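Local coordinates for succinate-semialdehyde dehydrogenase (Streptococcus pyogenes MGAS1882, PDB 4OGD), which probably oxidises succinic semialdehyde to succinate, using NADP+ as the cofactor, at residues Thr5-Val13 / Ile335-Met343; Arg255-Cys263 / Glu360-Ile368. One frame throughout, in Å; residues are numbered along the deposited sequence.

Interaction 1. Residues Thr5-Val13 / Ile335-Met343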
ATOM      1  N   THR A   5     -31.903   7.406   7.920  1.00 15.68           N
ATOM      2  CA  THR A   5     -31.657   7.396   9.352  1.00 14.55           C
ATOM      3  C   THR A   5     -32.825   6.676  10.008  1.00 15.11           C
ATOM      4  O   THR A   5     -33.961   7.135   9.932  1.00 19.48           O
ATOM      5  CB  THR A   5     -31.567   8.806   9.948  1.00 13.84           C
ATOM      6  OG1 THR A   5     -30.468   9.515   9.357  1.00 16.41           O
ATOM      7  CG2 THR A   5     -31.384   8.726  11.466  1.00 13.66           C
ATOM      8  N   ILE A   6     -32.544   5.526  10.609  1.00 12.59           N
ATOM      9  CA  ILE A   6     -33.534   4.816  11.411  1.00 14.61           C
ATOM     10  C   ILE A   6     -32.964   4.613  12.805  1.00 13.35           C
ATOM     11  O   ILE A   6     -32.002   3.862  12.986  1.00 14.18           O
ATOM     12  CB  ILE A   6     -33.882   3.451  10.800  1.00 17.91           C
ATOM     13  CG1 ILE A   6     -34.322   3.624   9.347  1.00 20.93           C
ATOM     14  CG2 ILE A   6     -34.966   2.752  11.621  1.00 20.03           C
ATOM     15  CD1 ILE A   6     -34.539   2.320   8.616  1.00 24.25           C
ATOM     16  N   TYR A   7     -33.560   5.283  13.789  1.00 13.77           N
ATOM     17  CA  TYR A   7     -33.046   5.284  15.158  1.00 12.05           C
ATOM     18  C   TYR A   7     -33.065   3.872  15.744  1.00 13.47           C
ATOM     19  O   TYR A   7     -34.133   3.274  15.875  1.00 13.37           O
ATOM     20  CB  TYR A   7     -33.911   6.212  16.016  1.00 11.57           C
ATOM     21  CG  TYR A   7     -33.364   6.551  17.386  1.00 12.60           C
ATOM     22  CD1 TYR A   7     -32.019   6.396  17.687  1.00 11.60           C
ATOM     23  CD2 TYR A   7     -34.207   7.033  18.382  1.00 12.82           C
ATOM     24  CE1 TYR A   7     -31.527   6.712  18.942  1.00 10.64           C
ATOM     25  CE2 TYR A   7     -33.725   7.350  19.643  1.00 11.38           C
ATOM     26  CZ  TYR A   7     -32.387   7.192  19.913  1.00 11.81           C
ATOM     27  OH  TYR A   7     -31.910   7.510  21.156  1.00 10.98           O
ATOM     28  N   PRO A   8     -31.889   3.326  16.086  1.00 11.28           N
ATOM     29  CA  PRO A   8     -31.856   1.957  16.613  1.00 11.13           C
ATOM     30  C   PRO A   8     -32.562   1.760  17.955  1.00 13.38           C
ATOM     31  O   PRO A   8     -32.769   0.618  18.348  1.00 12.50           O
ATOM     32  CB  PRO A   8     -30.351   1.683  16.760  1.00 10.82           C
ATOM     33  CG  PRO A   8     -29.727   2.532  15.720  1.00 10.29           C
ATOM     34  CD  PRO A   8     -30.534   3.813  15.757  1.00  9.18           C
ATOM     35  N   TYR A   9     -32.907   2.830  18.662  1.00 12.81           N
ATOM     36  CA  TYR A   9     -33.573   2.662  19.947  1.00 12.85           C
ATOM     37  C   TYR A   9     -35.073   2.458  19.772  1.00 16.41           C
ATOM     38  O   TYR A   9     -35.694   1.741  20.551  1.00 15.27           O
ATOM     39  CB  TYR A   9     -33.290   3.849  20.868  1.00 12.30           C
ATOM     40  CG  TYR A   9     -33.997   3.784  22.205  1.00 14.70           C
ATOM     41  CD1 TYR A   9     -33.904   2.656  23.006  1.00 14.75           C
ATOM     42  CD2 TYR A   9     -34.732   4.864  22.673  1.00 14.46           C
ATOM     43  CE1 TYR A   9     -34.543   2.588  24.231  1.00 14.92           C
ATOM     44  CE2 TYR A   9     -35.371   4.812  23.895  1.00 14.17           C
ATOM     45  CZ  TYR A   9     -35.272   3.670  24.670  1.00 15.16           C
ATOM     46  OH  TYR A   9     -35.906   3.604  25.893  1.00 16.83           O
ATOM     47  N   THR A  10     -35.638   3.069  18.736  1.00 14.93           N
ATOM     48  CA  THR A  10     -37.082   3.043  18.512  1.00 14.96           C
ATOM     49  C   THR A  10     -37.459   2.350  17.208  1.00 24.70           C
ATOM     50  O   THR A  10     -38.637   2.073  16.966  1.00 22.79           O
ATOM     51  CB  THR A  10     -37.668   4.464  18.481  1.00 19.11           C
ATOM     52  OG1 THR A  10     -37.113   5.189  17.371  1.00 17.84           O
ATOM     53  CG2 THR A  10     -37.374   5.201  19.782  1.00 17.94           C
ATOM     54  N   ASN A  11     -36.451   2.081  16.375  1.00 20.52           N
ATOM     55  CA  ASN A  11     -36.639   1.493  15.048  1.00 20.39           C
ATOM     56  C   ASN A  11     -37.507   2.374  14.162  1.00 22.93           C
ATOM     57  O   ASN A  11     -38.251   1.880  13.318  1.00 25.25           O
ATOM     58  CB  ASN A  11     -37.211   0.066  15.133  1.00 24.08           C
ATOM     59  CG  ASN A  11     -36.957  -0.743  13.870  1.00 25.65           C
ATOM     60  OD1 ASN A  11     -35.921  -0.590  13.221  1.00 23.09           O
ATOM     61  ND2 ASN A  11     -37.910  -1.599  13.508  1.00 26.22           N
ATOM     62  N   GLU A  12     -37.399   3.684  14.357  1.00 24.04           N
ATOM     63  CA  GLU A  12     -38.220   4.639  13.623  1.00 25.65           C
ATOM     64  C   GLU A  12     -37.427   5.546  12.670  1.00 25.83           C
ATOM     65  O   GLU A  12     -36.309   5.969  12.969  1.00 20.33           O
ATOM     66  CB  GLU A  12     -39.061   5.457  14.604  1.00 27.54           C
ATOM     67  CG  GLU A  12     -38.851   6.963  14.585  1.00 30.72           C
ATOM     68  CD  GLU A  12     -39.748   7.664  15.590  1.00 35.82           C
ATOM     69  OE1 GLU A  12     -39.655   8.905  15.733  1.00 30.21           O
ATOM     70  OE2 GLU A  12     -40.550   6.963  16.245  1.00 41.65           O
ATOM     71  N   VAL A  13     -38.027   5.838  11.520  1.00 26.76           N
ATOM     72  CA  VAL A  13     -37.390   6.644  10.477  1.00 21.69           C
ATOM     73  C   VAL A  13     -37.311   8.124  10.843  1.00 25.96           C
ATOM     74  O   VAL A  13     -38.327   8.755  11.120  1.00 27.88           O
ATOM     75  CB  VAL A  13     -38.156   6.509   9.146  1.00 22.82           C
ATOM     76  CG1 VAL A  13     -37.485   7.331   8.058  1.00 29.47           C
ATOM     77  CG2 VAL A  13     -38.247   5.047   8.738  1.00 21.36           C
ATOM     78  N   ILE A 335     -34.000  -9.632  24.933  1.00 19.12           N
ATOM     79  CA  ILE A 335     -34.501  -8.375  25.479  1.00 19.35           C
ATOM     80  C   ILE A 335     -35.753  -7.980  24.708  1.00 19.80           C
ATOM     81  O   ILE A 335     -35.718  -7.800  23.489  1.00 18.22           O
ATOM     82  CB  ILE A 335     -33.441  -7.250  25.402  1.00 17.51           C
ATOM     83  CG1 ILE A 335     -32.335  -7.503  26.431  1.00 18.32           C
ATOM     84  CG2 ILE A 335     -34.082  -5.883  25.658  1.00 15.34           C
ATOM     85  CD1 ILE A 335     -31.100  -6.620  26.256  1.00 16.03           C
ATOM     86  N   ASP A 336     -36.871  -7.873  25.415  1.00 19.36           N
ATOM     87  CA  ASP A 336     -38.140  -7.563  24.772  1.00 21.87           C
ATOM     88  C   ASP A 336     -38.302  -6.054  24.632  1.00 21.00           C
ATOM     89  O   ASP A 336     -38.763  -5.382  25.553  1.00 24.46           O
ATOM     90  CB  ASP A 336     -39.291  -8.165  25.585  1.00 27.59           C
ATOM     91  CG  ASP A 336     -40.653  -7.787  25.043  1.00 35.88           C
ATOM     92  OD1 ASP A 336     -40.774  -7.570  23.819  1.00 34.59           O
ATOM     93  OD2 ASP A 336     -41.606  -7.712  25.847  1.00 41.83           O
ATOM     94  N   HIS A 337     -37.915  -5.528  23.473  1.00 19.22           N
ATOM     95  CA  HIS A 337     -37.952  -4.093  23.208  1.00 20.38           C
ATOM     96  C   HIS A 337     -37.810  -3.889  21.701  1.00 18.45           C
ATOM     97  O   HIS A 337     -37.101  -4.648  21.042  1.00 20.42           O
ATOM     98  CB  HIS A 337     -36.811  -3.394  23.952  1.00 20.14           C
ATOM     99  CG  HIS A 337     -36.919  -1.900  23.966  1.00 21.15           C
ATOM    100  ND1 HIS A 337     -36.567  -1.117  22.887  1.00 19.11           N
ATOM    101  CD2 HIS A 337     -37.343  -1.046  24.926  1.00 22.91           C
ATOM    102  CE1 HIS A 337     -36.771   0.154  23.181  1.00 20.55           C
ATOM    103  NE2 HIS A 337     -37.244   0.225  24.413  1.00 19.06           N
ATOM    104  N   PRO A 338     -38.496  -2.881  21.135  1.00 18.01           N
ATOM    105  CA  PRO A 338     -38.418  -2.705  19.679  1.00 15.84           C
ATOM    106  C   PRO A 338     -37.036  -2.291  19.179  1.00 16.80           C
ATOM    107  O   PRO A 338     -36.738  -2.504  18.005  1.00 17.49           O
ATOM    108  CB  PRO A 338     -39.446  -1.602  19.394  1.00 22.22           C
ATOM    109  CG  PRO A 338     -39.688  -0.940  20.709  1.00 24.53           C
ATOM    110  CD  PRO A 338     -39.510  -2.004  21.745  1.00 20.69           C
ATOM    111  N   GLY A 339     -36.222  -1.709  20.056  1.00 16.26           N
ATOM    112  CA  GLY A 339     -34.853  -1.350  19.717  1.00 16.04           C
ATOM    113  C   GLY A 339     -34.008  -2.590  19.496  1.00 14.77           C
ATOM    114  O   GLY A 339     -34.350  -3.666  19.969  1.00 15.24           O
ATOM    115  N   HIS A 340     -32.890  -2.450  18.793  1.00 12.23           N
ATOM    116  CA  HIS A 340     -32.114  -3.629  18.404  1.00 11.81           C
ATOM    117  C   HIS A 340     -31.187  -4.140  19.507  1.00 13.30           C
ATOM    118  O   HIS A 340     -29.978  -4.286  19.304  1.00 11.66           O
ATOM    119  CB  HIS A 340     -31.322  -3.325  17.135  1.00 10.88           C
ATOM    120  CG  HIS A 340     -32.131  -2.638  16.079  1.00 13.48           C
ATOM    121  ND1 HIS A 340     -33.302  -3.169  15.580  1.00 12.67           N
ATOM    122  CD2 HIS A 340     -31.952  -1.456  15.447  1.00 13.14           C
ATOM    123  CE1 HIS A 340     -33.804  -2.345  14.676  1.00 15.37           C
ATOM    124  NE2 HIS A 340     -33.003  -1.299  14.576  1.00 15.81           N
ATOM    125  N   PHE A 341     -31.755  -4.443  20.670  1.00 12.66           N
ATOM    126  CA  PHE A 341     -30.960  -4.821  21.840  1.00 12.69           C
ATOM    127  C   PHE A 341     -30.524  -6.289  21.890  1.00 12.39           C
ATOM    128  O   PHE A 341     -31.303  -7.202  21.595  1.00 13.81           O
ATOM    129  CB  PHE A 341     -31.718  -4.484  23.127  1.00 12.46           C
ATOM    130  CG  PHE A 341     -31.782  -3.010  23.428  1.00 11.80           C
ATOM    131  CD1 PHE A 341     -30.706  -2.370  24.019  1.00 10.99           C
ATOM    132  CD2 PHE A 341     -32.916  -2.273  23.127  1.00 12.97           C
ATOM    133  CE1 PHE A 341     -30.750  -1.021  24.303  1.00  9.85           C
ATOM    134  CE2 PHE A 341     -32.975  -0.914  23.403  1.00 15.65           C
ATOM    135  CZ  PHE A 341     -31.886  -0.286  23.996  1.00 10.93           C
ATOM    136  N   VAL A 342     -29.272  -6.497  22.286  1.00 11.85           N
ATOM    137  CA  VAL A 342     -28.736  -7.819  22.594  1.00 12.37           C
ATOM    138  C   VAL A 342     -28.130  -7.734  23.991  1.00 12.00           C
ATOM    139  O   VAL A 342     -27.346  -6.828  24.278  1.00 13.35           O
ATOM    140  CB  VAL A 342     -27.652  -8.237  21.561  1.00 13.03           C
ATOM    141  CG1 VAL A 342     -26.975  -9.554  21.964  1.00 12.27           C
ATOM    142  CG2 VAL A 342     -28.260  -8.350  20.170  1.00 14.02           C
ATOM    143  N   MET A 343     -28.501  -8.644  24.887  1.00 13.91           N
ATOM    144  CA  MET A 343     -27.944  -8.573  26.236  1.00 14.12           C
ATOM    145  C   MET A 343     -26.513  -9.092  26.252  1.00 12.32           C
ATOM    146  O   MET A 343     -26.150  -9.936  25.428  1.00 13.11           O
ATOM    147  CB  MET A 343     -28.810  -9.323  27.258  1.00 17.34           C
ATOM    148  CG  MET A 343     -28.484 -10.790  27.435  1.00 17.62           C
ATOM    149  SD  MET A 343     -29.411 -11.498  28.824  1.00 18.63           S
ATOM    150  CE  MET A 343     -28.396 -11.008  30.209  1.00 18.39           C
TER
HETATM  151  O   HOH W   1     -32.321   1.035  13.231  1.00 15.53           O
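The rings of Tyr9 and Phe341 meet rim to rim, Phe341 CE2 lying in the plane of the tyrosine at its edge, with Tyr9 CD1 and Phe341 CZ 3.7 Å apart. Beside this pair the imidazole of His337 runs nearly parallel to the Tyr9 ring, planes 19° apart, but is slid so far along that the rings hardly overlap; the centroids stand 5.1 Å apart. One face of His337 carries Pro338 CD, and its edge faces Tyr9 O, 3.3 Å from His337 CE1. Gly339 N donates to His337 ND1 in the ring plane, which fixes the turn of that imidazole. Although Tyr9 CB points away from the loop, CG anti to the backbone N (chi1 177°) brings the ring up to His337 and Phe341.

Residues 5-13 form the tip of a two-stranded antiparallel hairpin, strands 4-7 and 12-16, closed where Tyr7 O accepts from both Thr10 N and Asn11 N. The hairpin leans on the loop between strands 327-330 and 345-348, antiparallel neighbours at one margin of the seven-stranded sheet. The direct backbone link between them is His340 N to Pro8 O, 3.1 Å, the donor nearly in line with the carbonyl. Gly339 CA fits closely against the turn, 3.2 Å from Pro8 O, and its lack of a side chain lets the backbones come this near: a CB there would run into Tyr9 O, 3.3 Å from Gly339 CA.

His340, centre of an inverse gamma turn, sets its ring against the hairpin, where CD2 packs on Pro8. Asn11 OD1 sits at the imidazole edge, 3.1 Å from His340 CE1, with amide and ring planes almost perpendicular. Water 1 lies in the ring plane, 2.8 Å from His340 NE2, and donates to Ile6 O, tying the histidine to strand 4-7.

Interaction 2. Residues Arg255-Cys263 / Glu360-Ile368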
ATOM      1  N   ARG A 255     -14.932  -4.979  26.434  1.00  8.95           N
ATOM      2  CA  ARG A 255     -15.818  -5.766  25.575  1.00  9.67           C
ATOM      3  C   ARG A 255     -17.163  -5.110  25.267  1.00  7.58           C
ATOM      4  O   ARG A 255     -17.772  -5.403  24.236  1.00  9.93           O
ATOM      5  CB  ARG A 255     -16.037  -7.182  26.133  1.00  8.41           C
ATOM      6  CG  ARG A 255     -16.737  -8.137  25.148  1.00  9.35           C
ATOM      7  CD  ARG A 255     -16.049  -8.134  23.780  1.00  9.49           C
ATOM      8  NE  ARG A 255     -16.621  -9.132  22.881  1.00  8.61           N
ATOM      9  CZ  ARG A 255     -17.034  -8.885  21.642  1.00  9.06           C
ATOM     10  NH1 ARG A 255     -16.932  -7.663  21.131  1.00  8.37           N
ATOM     11  NH2 ARG A 255     -17.548  -9.867  20.905  1.00 10.72           N
ATOM     12  N   LEU A 256     -17.625  -4.219  26.145  1.00 10.70           N
ATOM     13  CA  LEU A 256     -18.975  -3.674  26.027  1.00  9.27           C
ATOM     14  C   LEU A 256     -19.078  -2.222  25.548  1.00 10.20           C
ATOM     15  O   LEU A 256     -20.171  -1.741  25.269  1.00  9.72           O
ATOM     16  CB  LEU A 256     -19.747  -3.860  27.340  1.00 10.57           C
ATOM     17  CG  LEU A 256     -19.896  -5.317  27.788  1.00 12.13           C
ATOM     18  CD1 LEU A 256     -20.679  -5.375  29.075  1.00 13.13           C
ATOM     19  CD2 LEU A 256     -20.606  -6.129  26.725  1.00 11.28           C
ATOM     20  N   TYR A 257     -17.949  -1.534  25.440  1.00  9.32           N
ATOM     21  CA  TYR A 257     -17.945  -0.205  24.832  1.00  9.39           C
ATOM     22  C   TYR A 257     -18.492  -0.315  23.412  1.00 10.26           C
ATOM     23  O   TYR A 257     -18.137  -1.246  22.670  1.00  8.67           O
ATOM     24  CB  TYR A 257     -16.525   0.352  24.830  1.00  9.27           C
ATOM     25  CG  TYR A 257     -16.353   1.647  24.083  1.00 10.92           C
ATOM     26  CD1 TYR A 257     -16.003   1.645  22.738  1.00 14.41           C
ATOM     27  CD2 TYR A 257     -16.505   2.868  24.726  1.00 12.97           C
ATOM     28  CE1 TYR A 257     -15.834   2.808  22.046  1.00 16.30           C
ATOM     29  CE2 TYR A 257     -16.330   4.059  24.030  1.00 14.14           C
ATOM     30  CZ  TYR A 257     -15.998   4.012  22.689  1.00 14.90           C
ATOM     31  OH  TYR A 257     -15.823   5.163  21.956  1.00 20.09           O
ATOM     32  N   ASN A 258     -19.368   0.617  23.044  1.00  8.94           N
ATOM     33  CA  ASN A 258     -20.040   0.614  21.740  1.00  7.80           C
ATOM     34  C   ASN A 258     -20.783  -0.698  21.490  1.00  9.33           C
ATOM     35  O   ASN A 258     -20.880  -1.167  20.355  1.00  9.79           O
ATOM     36  CB  ASN A 258     -19.054   0.936  20.601  1.00  9.14           C
ATOM     37  CG  ASN A 258     -19.730   1.571  19.387  1.00 10.79           C
ATOM     38  OD1 ASN A 258     -20.815   2.151  19.482  1.00  9.17           O
ATOM     39  ND2 ASN A 258     -19.069   1.482  18.234  1.00  9.19           N
ATOM     40  N   ALA A 259     -21.285  -1.283  22.582  1.00  8.93           N
ATOM     41  CA  ALA A 259     -21.972  -2.575  22.576  1.00  7.84           C
ATOM     42  C   ALA A 259     -21.165  -3.678  21.899  1.00  9.90           C
ATOM     43  O   ALA A 259     -21.728  -4.615  21.331  1.00 10.28           O
ATOM     44  CB  ALA A 259     -23.384  -2.451  21.949  1.00  7.71           C
ATOM     45  N   GLY A 260     -19.843  -3.564  21.965  1.00  9.27           N
ATOM     46  CA  GLY A 260     -18.962  -4.580  21.410  1.00  8.44           C
ATOM     47  C   GLY A 260     -18.730  -4.449  19.918  1.00  9.40           C
ATOM     48  O   GLY A 260     -18.022  -5.267  19.330  1.00  8.66           O
ATOM     49  N   GLN A 261     -19.309  -3.413  19.313  1.00  8.46           N
ATOM     50  CA  GLN A 261     -19.238  -3.218  17.869  1.00 10.05           C
ATOM     51  C   GLN A 261     -17.973  -2.447  17.499  1.00  9.19           C
ATOM     52  O   GLN A 261     -18.034  -1.366  16.908  1.00 10.41           O
ATOM     53  CB  GLN A 261     -20.480  -2.465  17.399  1.00 10.15           C
ATOM     54  CG  GLN A 261     -21.790  -3.135  17.828  1.00 10.03           C
ATOM     55  CD  GLN A 261     -22.999  -2.283  17.488  1.00  9.44           C
ATOM     56  OE1 GLN A 261     -23.785  -2.620  16.596  1.00  9.04           O
ATOM     57  NE2 GLN A 261     -23.151  -1.163  18.192  1.00  9.50           N
ATOM     58  N   VAL A 262     -16.822  -3.006  17.860  1.00  8.04           N
ATOM     59  CA  VAL A 262     -15.557  -2.290  17.730  1.00  7.68           C
ATOM     60  C   VAL A 262     -14.564  -3.270  17.146  1.00  9.70           C
ATOM     61  O   VAL A 262     -14.450  -4.400  17.633  1.00  7.33           O
ATOM     62  CB  VAL A 262     -15.058  -1.789  19.106  1.00  8.28           C
ATOM     63  CG1 VAL A 262     -13.749  -1.018  18.973  1.00  9.21           C
ATOM     64  CG2 VAL A 262     -16.101  -0.899  19.757  1.00  9.24           C
ATOM     65  N   CYS A 263     -13.871  -2.867  16.085  1.00 11.29           N
ATOM     66  CA  CYS A 263     -12.901  -3.760  15.465  1.00  7.27           C
ATOM     67  C   CYS A 263     -11.811  -4.176  16.457  1.00  8.12           C
ATOM     68  O   CYS A 263     -11.291  -5.292  16.379  1.00  7.77           O
ATOM     69  CB  CYS A 263     -12.294  -3.106  14.224  1.00 10.23           C
ATOM     70  SG  CYS A 263     -11.605  -1.482  14.519  1.00 16.84           S
ATOM     71  N   GLU A 360     -15.292 -13.256  14.112  1.00 11.01           N
ATOM     72  CA  GLU A 360     -15.515 -12.020  14.861  1.00 10.88           C
ATOM     73  C   GLU A 360     -17.001 -11.834  15.142  1.00  9.77           C
ATOM     74  O   GLU A 360     -17.818 -11.860  14.217  1.00 10.16           O
ATOM     75  CB  GLU A 360     -15.000 -10.823  14.053  1.00  9.98           C
ATOM     76  CG  GLU A 360     -15.352  -9.472  14.656  1.00 10.23           C
ATOM     77  CD  GLU A 360     -14.871  -8.313  13.806  1.00 12.05           C
ATOM     78  OE1 GLU A 360     -14.929  -8.427  12.564  1.00 12.81           O
ATOM     79  OE2 GLU A 360     -14.427  -7.294  14.381  1.00  9.68           O
ATOM     80  N   ILE A 361     -17.352 -11.652  16.417  1.00  9.88           N
ATOM     81  CA  ILE A 361     -18.723 -11.324  16.803  1.00 10.02           C
ATOM     82  C   ILE A 361     -18.818  -9.832  17.120  1.00  9.53           C
ATOM     83  O   ILE A 361     -18.226  -9.351  18.098  1.00  9.52           O
ATOM     84  CB  ILE A 361     -19.183 -12.129  18.031  1.00  9.22           C
ATOM     85  CG1 ILE A 361     -19.096 -13.634  17.766  1.00 11.62           C
ATOM     86  CG2 ILE A 361     -20.626 -11.769  18.377  1.00  9.98           C
ATOM     87  CD1 ILE A 361     -19.514 -14.482  18.962  1.00 11.77           C
ATOM     88  N   PHE A 362     -19.555  -9.107  16.287  1.00  8.59           N
ATOM     89  CA  PHE A 362     -19.647  -7.649  16.397  1.00  8.32           C
ATOM     90  C   PHE A 362     -20.813  -7.260  17.306  1.00 10.24           C
ATOM     91  O   PHE A 362     -21.768  -6.593  16.885  1.00 11.30           O
ATOM     92  CB  PHE A 362     -19.803  -7.035  14.997  1.00  9.25           C
ATOM     93  CG  PHE A 362     -18.919  -5.837  14.742  1.00  9.98           C
ATOM     94  CD1 PHE A 362     -19.473  -4.601  14.433  1.00 10.00           C
ATOM     95  CD2 PHE A 362     -17.535  -5.955  14.789  1.00  9.68           C
ATOM     96  CE1 PHE A 362     -18.656  -3.486  14.173  1.00 13.80           C
ATOM     97  CE2 PHE A 362     -16.711  -4.861  14.537  1.00 11.00           C
ATOM     98  CZ  PHE A 362     -17.274  -3.621  14.233  1.00 13.06           C
ATOM     99  N   GLY A 363     -20.720  -7.688  18.558  1.00 10.11           N
ATOM    100  CA  GLY A 363     -21.744  -7.414  19.553  1.00 10.24           C
ATOM    101  C   GLY A 363     -21.222  -7.732  20.935  1.00 10.27           C
ATOM    102  O   GLY A 363     -20.045  -8.046  21.101  1.00  9.51           O
ATOM    103  N   PRO A 364     -22.099  -7.660  21.947  1.00  9.60           N
ATOM    104  CA  PRO A 364     -21.676  -7.737  23.348  1.00  9.70           C
ATOM    105  C   PRO A 364     -21.506  -9.166  23.829  1.00 14.03           C
ATOM    106  O   PRO A 364     -22.173  -9.574  24.780  1.00 12.35           O
ATOM    107  CB  PRO A 364     -22.841  -7.082  24.090  1.00 11.72           C
ATOM    108  CG  PRO A 364     -24.030  -7.363  23.222  1.00 10.33           C
ATOM    109  CD  PRO A 364     -23.526  -7.318  21.808  1.00 12.46           C
ATOM    110  N   VAL A 365     -20.615  -9.911  23.181  1.00  8.55           N
ATOM    111  CA  VAL A 365     -20.439 -11.321  23.484  1.00 10.77           C
ATOM    112  C   VAL A 365     -19.033 -11.599  23.984  1.00 11.06           C
ATOM    113  O   VAL A 365     -18.076 -11.595  23.209  1.00 10.34           O
ATOM    114  CB  VAL A 365     -20.734 -12.204  22.255  1.00 11.52           C
ATOM    115  CG1 VAL A 365     -20.591 -13.674  22.612  1.00 12.05           C
ATOM    116  CG2 VAL A 365     -22.131 -11.916  21.715  1.00 10.54           C
ATOM    117  N   GLY A 366     -18.907 -11.852  25.281  1.00  9.33           N
ATOM    118  CA  GLY A 366     -17.626 -12.227  25.844  1.00  9.49           C
ATOM    119  C   GLY A 366     -17.305 -13.665  25.475  1.00  9.89           C
ATOM    120  O   GLY A 366     -18.205 -14.499  25.382  1.00 10.75           O
ATOM    121  N   GLU A 367     -16.031 -13.947  25.218  1.00  8.87           N
ATOM    122  CA  GLU A 367     -15.598 -15.309  24.892  1.00  9.55           C
ATOM    123  C   GLU A 367     -14.390 -15.649  25.738  1.00 11.54           C
ATOM    124  O   GLU A 367     -13.414 -14.904  25.757  1.00  9.00           O
ATOM    125  CB  GLU A 367     -15.229 -15.407  23.411  1.00  9.08           C
ATOM    126  CG  GLU A 367     -16.336 -14.968  22.467  1.00 10.80           C
ATOM    127  CD  GLU A 367     -15.806 -14.618  21.095  1.00 13.66           C
ATOM    128  OE1 GLU A 367     -14.843 -15.277  20.652  1.00 11.09           O
ATOM    129  OE2 GLU A 367     -16.329 -13.660  20.478  1.00 16.92           O
ATOM    130  N   ILE A 368     -14.451 -16.768  26.457  1.00  9.01           N
ATOM    131  CA  ILE A 368     -13.333 -17.155  27.296  1.00  9.51           C
ATOM    132  C   ILE A 368     -12.632 -18.383  26.724  1.00  9.98           C
ATOM    133  O   ILE A 368     -13.242 -19.442  26.579  1.00 10.41           O
ATOM    134  CB  ILE A 368     -13.776 -17.410  28.753  1.00  9.84           C
ATOM    135  CG1 ILE A 368     -14.511 -16.185  29.295  1.00 10.95           C
ATOM    136  CG2 ILE A 368     -12.568 -17.684  29.612  1.00 11.34           C
ATOM    137  CD1 ILE A 368     -15.201 -16.435  30.646  1.00 11.08           C
TER
HETATM  138  O   HOH W   2     -14.893 -11.217  24.600  1.00  9.06           O
HETATM  139  O   HOH W   3     -23.269  -4.921  15.278  1.00 10.69           O
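Val365 O is gripped by two nitrogens of Arg255: NE and NH2 each donate to it at 2.9 Å (Arg255 NE to Val365 O, Arg255 NH2 to Val365 O), both from the same face of the carbonyl, NE standing well above its plane. Arg255 NH2 also donates to Ile361 O at 2.9 Å, an almost straight bond (173°) lying in the guanidinium plane. Gly363 O lies over a face of the guanidinium, 3.1 Å from Arg255 NH2, too badly angled for a bond yet probably favourable to the positive charge. The bend at chi2 (51°) lays the guanidinium alongside these carbonyls, while NH1 bonds to Ser265. Together these bonds hold the curled backbone of residues 361-364 and the first residue of strand 365-371.

Next to the arginine, Leu256 CD2 packs on Pro364 CB at 3.6 Å, the two side chains crossing at about a right angle. The ring of Phe362 lies with one face over the Gln261-Val262 peptide, Phe362 CZ 3.5 Å from Gln261 C. Gln261 is pinned at both ends of its amide: NE2 donates to Asn258 O, and OE1 accepts from Ser306 N and from water 3 (Gln261 OE1 to the water oxygen, 2.7 Å); the same water donates to Phe362 O at 2.8 Å. Asn132 ND2 bonds to Gln261 O, and Glu360 forms a salt bridge with Lys267.

Gly260-Cys263 matches the Gly-Gln-X-Cys sequence that carries the nucleophilic cysteine in aldehyde dehydrogenases, so Cys263 is probably that residue. Its backbone N is buried with no partner in the model, consistent with the oxyanion hole that this amide and an asparagine side chain form in relatives. Glu360-Pro364 is the Glu-X-Phe-Gly-Pro sequence facing that cysteine loop, a hallmark of the aldehyde dehydrogenase fold.

The segments alternate along the chain: 5-13, 255-263, 335-343, then 360-368. Interaction 1 is peripheral, about 23 Å from the chain centre, whereas interaction 2 is buried about 14 Å from it; their own centres are about 18 Å apart. They touch where Val342 O comes 3.5 Å from Pro364 CG, since the 335-343 loop leads into strand 345-348, the parallel neighbour of strand 365-371 in the seven-stranded sheet. Helix 308-323 packs against both, through His340 and Val342 in one and Ile361 and Val365 in the other. The amino-terminal hairpin is thereby connected, through one loop, to the framework around the probable active-site cysteine.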